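Cytolethal distending toxin protein B (Haemophilus ducreyi, PDB 1SR4) is the DNase I-like subunit of a bacterial genotoxin and probably cleaves host DNA, which leads to cell-cycle arrest and apoptosis. Local coordinates at residues B[23-31]-B[69-77]. Residues are numbered along the deposited sequence; the frame is centred on the assembly and turned at random.
Sequences WNINVRQLL and YTWNLGTRS
Trp-71 reaches from the end of strand 67-72 to helix 20-31, where it meets Trp-23, Val-27, Arg-28 and Leu-31. In this DNase I-like fold the helix packs on the eight-stranded sheet, with Val-27 on Trp-10 and Leu-40, and the axes of segments 23-31 and 69-72 cross nearly at right angles (92°). The indole of Trp-71 extends toward the helix, six-membered ring foremost, because chi1 of 177° carries CG away from the backbone N. Trp-23 turns an edge to a face of that ring in an offset edge-to-face pair, planes at 90° and CE3 3.9 Å from CZ3 of Trp-71. CG1 of Val-27 comes to the rim of the Trp-71 ring, whereas CG of Arg-28 lies 3.8 Å from Trp-71 CH2. Leu-73, in the turn after the strand, lays its own CD2 over one face of the Trp-71 ring, while its CD1 meets Leu-31 CB at 3.9 Å.

Beside this apolar patch the Arg-28 chain bends at chi3 and sends its guanidinium past the indole toward the turn. Arg-28 NH1 donates to Asn-24 OD1, one helical turn back (2.9 Å), which should limit rotation of the group. Arg-28 NH2 lies close to Leu-73 O, but at a poor angle for a hydrogen bond; a water that accepts from Arg-28 NH2 lies 2.9 Å from Gly-74 O and can donate to it. Arg-28 also packs against Pro-99 of the CdtC chain and Val-205 of the CdtA chain, placing this edge at the junction of all three toxin subunits. A second water joins helix and strand, accepting from Trp-71 NE1 at 3.2 Å and donating to Asn-24 OD1 at 2.7 Å.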
ATOM      1  N   TRP B  23      -9.121   1.182   1.463  1.00  8.56           N
ATOM      2  CA  TRP B  23      -8.796   0.663   2.787  1.00  7.01           C
ATOM      3  C   TRP B  23      -8.564  -0.848   2.678  1.00  7.40           C
ATOM      4  O   TRP B  23      -7.644  -1.388   3.289  1.00  7.84           O
ATOM      5  CB  TRP B  23      -9.948   0.869   3.776  1.00  9.30           C
ATOM      6  CG  TRP B  23     -10.070   2.237   4.355  1.00  8.17           C
ATOM      7  CD1 TRP B  23     -10.807   3.274   3.857  1.00 10.21           C
ATOM      8  CD2 TRP B  23      -9.476   2.708   5.564  1.00 10.02           C
ATOM      9  NE1 TRP B  23     -10.711   4.362   4.683  1.00 11.09           N
ATOM     10  CE2 TRP B  23      -9.903   4.047   5.743  1.00 10.23           C
ATOM     11  CE3 TRP B  23      -8.629   2.129   6.525  1.00 10.42           C
ATOM     12  CZ2 TRP B  23      -9.512   4.820   6.838  1.00  7.64           C
ATOM     13  CZ3 TRP B  23      -8.241   2.900   7.621  1.00 10.66           C
ATOM     14  CH2 TRP B  23      -8.682   4.232   7.765  1.00 11.31           C
ATOM     15  N   ASN B  24      -9.392  -1.528   1.893  1.00  9.26           N
ATOM     16  CA  ASN B  24      -9.268  -2.976   1.783  1.00 10.10           C
ATOM     17  C   ASN B  24      -8.187  -3.502   0.871  1.00 11.80           C
ATOM     18  O   ASN B  24      -7.789  -4.658   0.994  1.00 10.85           O
ATOM     19  CB  ASN B  24     -10.619  -3.585   1.447  1.00 10.78           C
ATOM     20  CG  ASN B  24     -11.572  -3.495   2.617  1.00 14.72           C
ATOM     21  OD1 ASN B  24     -11.304  -4.050   3.689  1.00 15.02           O
ATOM     22  ND2 ASN B  24     -12.666  -2.771   2.440  1.00 16.46           N
ATOM     23  N   ILE B  25      -7.699  -2.657  -0.033  1.00  8.18           N
ATOM     24  CA  ILE B  25      -6.605  -3.064  -0.900  1.00  8.79           C
ATOM     25  C   ILE B  25      -5.285  -2.622  -0.250  1.00 11.54           C
ATOM     26  O   ILE B  25      -4.527  -3.452   0.267  1.00 12.75           O
ATOM     27  CB  ILE B  25      -6.727  -2.429  -2.305  1.00  8.20           C
ATOM     28  CG1 ILE B  25      -7.964  -2.999  -3.010  1.00  9.26           C
ATOM     29  CG2 ILE B  25      -5.435  -2.681  -3.138  1.00  8.39           C
ATOM     30  CD1 ILE B  25      -8.289  -2.320  -4.331  1.00  8.49           C
ATOM     31  N   ASN B  26      -5.031  -1.314  -0.211  1.00 10.87           N
ATOM     32  CA  ASN B  26      -3.762  -0.822   0.322  1.00  8.92           C
ATOM     33  C   ASN B  26      -3.564  -0.725   1.842  1.00 10.94           C
ATOM     34  O   ASN B  26      -2.541  -1.192   2.363  1.00  9.09           O
ATOM     35  CB  ASN B  26      -3.444   0.527  -0.317  1.00 10.42           C
ATOM     36  CG  ASN B  26      -3.389   0.449  -1.831  1.00 10.56           C
ATOM     37  OD1 ASN B  26      -4.168   1.096  -2.526  1.00  9.70           O
ATOM     38  ND2 ASN B  26      -2.468  -0.355  -2.349  1.00  8.63           N
ATOM     39  N   VAL B  27      -4.501  -0.113   2.564  1.00  9.15           N
ATOM     40  CA  VAL B  27      -4.313  -0.018   4.009  1.00  9.27           C
ATOM     41  C   VAL B  27      -4.133  -1.406   4.632  1.00  8.98           C
ATOM     42  O   VAL B  27      -3.278  -1.578   5.483  1.00  9.72           O
ATOM     43  CB  VAL B  27      -5.472   0.718   4.698  1.00  9.35           C
ATOM     44  CG1 VAL B  27      -5.283   0.694   6.223  1.00  6.35           C
ATOM     45  CG2 VAL B  27      -5.506   2.163   4.226  1.00  7.83           C
ATOM     46  N   ARG B  28      -4.911  -2.398   4.200  1.00  9.07           N
ATOM     47  CA  ARG B  28      -4.752  -3.741   4.747  1.00 11.13           C
ATOM     48  C   ARG B  28      -3.338  -4.269   4.500  1.00  9.93           C
ATOM     49  O   ARG B  28      -2.732  -4.867   5.377  1.00 10.01           O
ATOM     50  CB  ARG B  28      -5.770  -4.707   4.132  1.00 14.12           C
ATOM     51  CG  ARG B  28      -7.225  -4.314   4.375  1.00 19.74           C
ATOM     52  CD  ARG B  28      -8.191  -5.311   3.734  1.00 22.61           C
ATOM     53  NE  ARG B  28      -8.210  -6.536   4.497  1.00 26.85           N
ATOM     54  CZ  ARG B  28      -9.214  -6.921   5.265  1.00 22.85           C
ATOM     55  NH1 ARG B  28     -10.308  -6.189   5.366  1.00 26.43           N
ATOM     56  NH2 ARG B  28      -9.085  -8.019   5.971  1.00 26.72           N
ATOM     57  N   GLN B  29      -2.802  -4.049   3.309  1.00  7.75           N
ATOM     58  CA  GLN B  29      -1.455  -4.525   3.021  1.00  9.40           C
ATOM     59  C   GLN B  29      -0.375  -3.797   3.831  1.00 10.61           C
ATOM     60  O   GLN B  29       0.646  -4.396   4.190  1.00 10.07           O
ATOM     61  CB  GLN B  29      -1.183  -4.430   1.500  1.00 11.71           C
ATOM     62  CG  GLN B  29      -1.979  -5.481   0.700  1.00 11.32           C
ATOM     63  CD  GLN B  29      -1.972  -5.279  -0.824  1.00 15.30           C
ATOM     64  OE1 GLN B  29      -1.166  -4.515  -1.363  1.00 14.92           O
ATOM     65  NE2 GLN B  29      -2.875  -5.991  -1.525  1.00 14.77           N
ATOM     66  N   LEU B  30      -0.589  -2.521   4.146  1.00  9.03           N
ATOM     67  CA  LEU B  30       0.408  -1.774   4.915  1.00 10.99           C
ATOM     68  C   LEU B  30       0.510  -2.283   6.357  1.00 10.04           C
ATOM     69  O   LEU B  30       1.547  -2.136   7.017  1.00  9.59           O
ATOM     70  CB  LEU B  30       0.065  -0.269   4.930  1.00  7.28           C
ATOM     71  CG  LEU B  30      -0.001   0.416   3.553  1.00 11.50           C
ATOM     72  CD1 LEU B  30      -0.329   1.891   3.764  1.00  9.14           C
ATOM     73  CD2 LEU B  30       1.325   0.277   2.786  1.00  7.56           C
ATOM     74  N   LEU B  31      -0.574  -2.872   6.845  1.00  9.21           N
ATOM     75  CA  LEU B  31      -0.610  -3.379   8.220  1.00 11.97           C
ATOM     76  C   LEU B  31      -0.268  -4.864   8.404  1.00 12.28           C
ATOM     77  O   LEU B  31      -0.065  -5.313   9.524  1.00 14.52           O
ATOM     78  CB  LEU B  31      -2.008  -3.128   8.805  1.00 10.30           C
ATOM     79  CG  LEU B  31      -2.453  -1.665   8.901  1.00 12.28           C
ATOM     80  CD1 LEU B  31      -3.977  -1.578   9.012  1.00 12.63           C
ATOM     81  CD2 LEU B  31      -1.775  -1.013  10.088  1.00 13.41           C
ATOM     82  N   TYR B  69     -12.282   3.429  17.170  1.00 11.90           N
ATOM     83  CA  TYR B  69     -12.956   2.298  16.534  1.00 10.49           C
ATOM     84  C   TYR B  69     -12.020   1.095  16.577  1.00 11.71           C
ATOM     85  O   TYR B  69     -10.820   1.244  16.807  1.00  9.18           O
ATOM     86  CB  TYR B  69     -13.230   2.578  15.046  1.00 10.92           C
ATOM     87  CG  TYR B  69     -14.280   3.620  14.760  1.00 12.68           C
ATOM     88  CD1 TYR B  69     -15.552   3.253  14.303  1.00 13.62           C
ATOM     89  CD2 TYR B  69     -14.006   4.968  14.943  1.00 12.52           C
ATOM     90  CE1 TYR B  69     -16.527   4.227  14.034  1.00 17.52           C
ATOM     91  CE2 TYR B  69     -14.963   5.943  14.681  1.00 17.35           C
ATOM     92  CZ  TYR B  69     -16.221   5.570  14.229  1.00 17.56           C
ATOM     93  OH  TYR B  69     -17.168   6.543  14.001  1.00 21.78           O
ATOM     94  N   THR B  70     -12.584  -0.091  16.366  1.00 11.42           N
ATOM     95  CA  THR B  70     -11.779  -1.294  16.232  1.00 11.89           C
ATOM     96  C   THR B  70     -12.147  -1.810  14.835  1.00 12.13           C
ATOM     97  O   THR B  70     -13.263  -1.588  14.332  1.00 11.89           O
ATOM     98  CB  THR B  70     -12.077  -2.399  17.291  1.00 12.95           C
ATOM     99  OG1 THR B  70     -13.454  -2.783  17.229  1.00 13.84           O
ATOM    100  CG2 THR B  70     -11.708  -1.911  18.700  1.00 15.52           C
ATOM    101  N   TRP B  71     -11.200  -2.478  14.197  1.00 11.39           N
ATOM    102  CA  TRP B  71     -11.412  -2.987  12.856  1.00 10.44           C
ATOM    103  C   TRP B  71     -10.695  -4.319  12.776  1.00  9.84           C
ATOM    104  O   TRP B  71      -9.526  -4.412  13.134  1.00 10.06           O
ATOM    105  CB  TRP B  71     -10.836  -1.985  11.853  1.00  9.48           C
ATOM    106  CG  TRP B  71     -10.919  -2.400  10.420  1.00 11.41           C
ATOM    107  CD1 TRP B  71     -11.934  -3.072   9.811  1.00 12.39           C
ATOM    108  CD2 TRP B  71      -9.964  -2.099   9.397  1.00 12.51           C
ATOM    109  NE1 TRP B  71     -11.678  -3.210   8.468  1.00 13.16           N
ATOM    110  CE2 TRP B  71     -10.472  -2.619   8.186  1.00 13.37           C
ATOM    111  CE3 TRP B  71      -8.732  -1.434   9.386  1.00 12.98           C
ATOM    112  CZ2 TRP B  71      -9.788  -2.498   6.972  1.00 14.05           C
ATOM    113  CZ3 TRP B  71      -8.048  -1.309   8.177  1.00 14.24           C
ATOM    114  CH2 TRP B  71      -8.582  -1.842   6.986  1.00 14.67           C
ATOM    115  N   ASN B  72     -11.405  -5.343  12.323  1.00  9.21           N
ATOM    116  CA  ASN B  72     -10.837  -6.683  12.238  1.00  9.14           C
ATOM    117  C   ASN B  72     -10.263  -6.969  10.858  1.00  9.00           C
ATOM    118  O   ASN B  72     -11.006  -7.103   9.893  1.00 11.09           O
ATOM    119  CB  ASN B  72     -11.912  -7.720  12.588  1.00  8.67           C
ATOM    120  CG  ASN B  72     -11.364  -9.136  12.625  1.00  9.43           C
ATOM    121  OD1 ASN B  72     -10.149  -9.347  12.493  1.00  9.33           O
ATOM    122  ND2 ASN B  72     -12.254 -10.114  12.804  1.00  8.98           N
ATOM    123  N   LEU B  73      -8.940  -7.069  10.771  1.00  9.67           N
ATOM    124  CA  LEU B  73      -8.265  -7.340   9.499  1.00 10.59           C
ATOM    125  C   LEU B  73      -8.314  -8.836   9.171  1.00 12.04           C
ATOM    126  O   LEU B  73      -7.938  -9.258   8.073  1.00 12.45           O
ATOM    127  CB  LEU B  73      -6.799  -6.885   9.567  1.00 11.55           C
ATOM    128  CG  LEU B  73      -6.535  -5.407   9.881  1.00  9.94           C
ATOM    129  CD1 LEU B  73      -5.048  -5.208  10.175  1.00 13.84           C
ATOM    130  CD2 LEU B  73      -6.973  -4.536   8.708  1.00 12.97           C
ATOM    131  N   GLY B  74      -8.747  -9.635  10.140  1.00 10.06           N
ATOM    132  CA  GLY B  74      -8.852 -11.059   9.915  1.00  9.21           C
ATOM    133  C   GLY B  74     -10.308 -11.486   9.846  1.00 10.22           C
ATOM    134  O   GLY B  74     -11.201 -10.664   9.611  1.00 11.14           O
ATOM    135  N   THR B  75     -10.549 -12.780  10.047  1.00  9.18           N
ATOM    136  CA  THR B  75     -11.892 -13.348  10.014  1.00  9.05           C
ATOM    137  C   THR B  75     -12.522 -13.320  11.416  1.00  9.61           C
ATOM    138  O   THR B  75     -11.861 -12.979  12.393  1.00 10.65           O
ATOM    139  CB  THR B  75     -11.836 -14.824   9.531  1.00 10.77           C
ATOM    140  OG1 THR B  75     -11.080 -15.602  10.471  1.00  9.33           O
ATOM    141  CG2 THR B  75     -11.142 -14.915   8.157  1.00  9.69           C
ATOM    142  N   ARG B  76     -13.805 -13.662  11.516  1.00  9.90           N
ATOM    143  CA  ARG B  76     -14.450 -13.697  12.822  1.00 10.49           C
ATOM    144  C   ARG B  76     -13.781 -14.787  13.666  1.00 11.85           C
ATOM    145  O   ARG B  76     -13.568 -14.591  14.856  1.00 12.45           O
ATOM    146  CB  ARG B  76     -15.955 -13.991  12.688  1.00  9.25           C
ATOM    147  CG  ARG B  76     -16.678 -14.172  14.047  1.00  9.71           C
ATOM    148  CD  ARG B  76     -18.206 -14.248  13.882  1.00  8.87           C
ATOM    149  NE  ARG B  76     -18.706 -13.066  13.182  1.00  8.14           N
ATOM    150  CZ  ARG B  76     -18.914 -11.883  13.751  1.00  9.98           C
ATOM    151  NH1 ARG B  76     -18.680 -11.715  15.045  1.00  9.50           N
ATOM    152  NH2 ARG B  76     -19.337 -10.857  13.020  1.00  9.06           N
ATOM    153  N   SER B  77     -13.424 -15.924  13.055  1.00 10.11           N
ATOM    154  CA  SER B  77     -12.796 -16.990  13.827  1.00 11.10           C
ATOM    155  C   SER B  77     -11.315 -16.742  14.098  1.00 10.85           C
ATOM    156  O   SER B  77     -10.770 -17.263  15.061  1.00 12.66           O
ATOM    157  CB  SER B  77     -12.997 -18.357  13.148  1.00 12.21           C
ATOM    158  OG  SER B  77     -12.320 -18.423  11.920  1.00 16.02           O
TER
HETATM  159  O   HOH W   1     -12.979  -4.433   5.798  1.00 21.97           O
HETATM  160  O   HOH W   2     -11.429  -8.750   7.469  1.00 12.19           O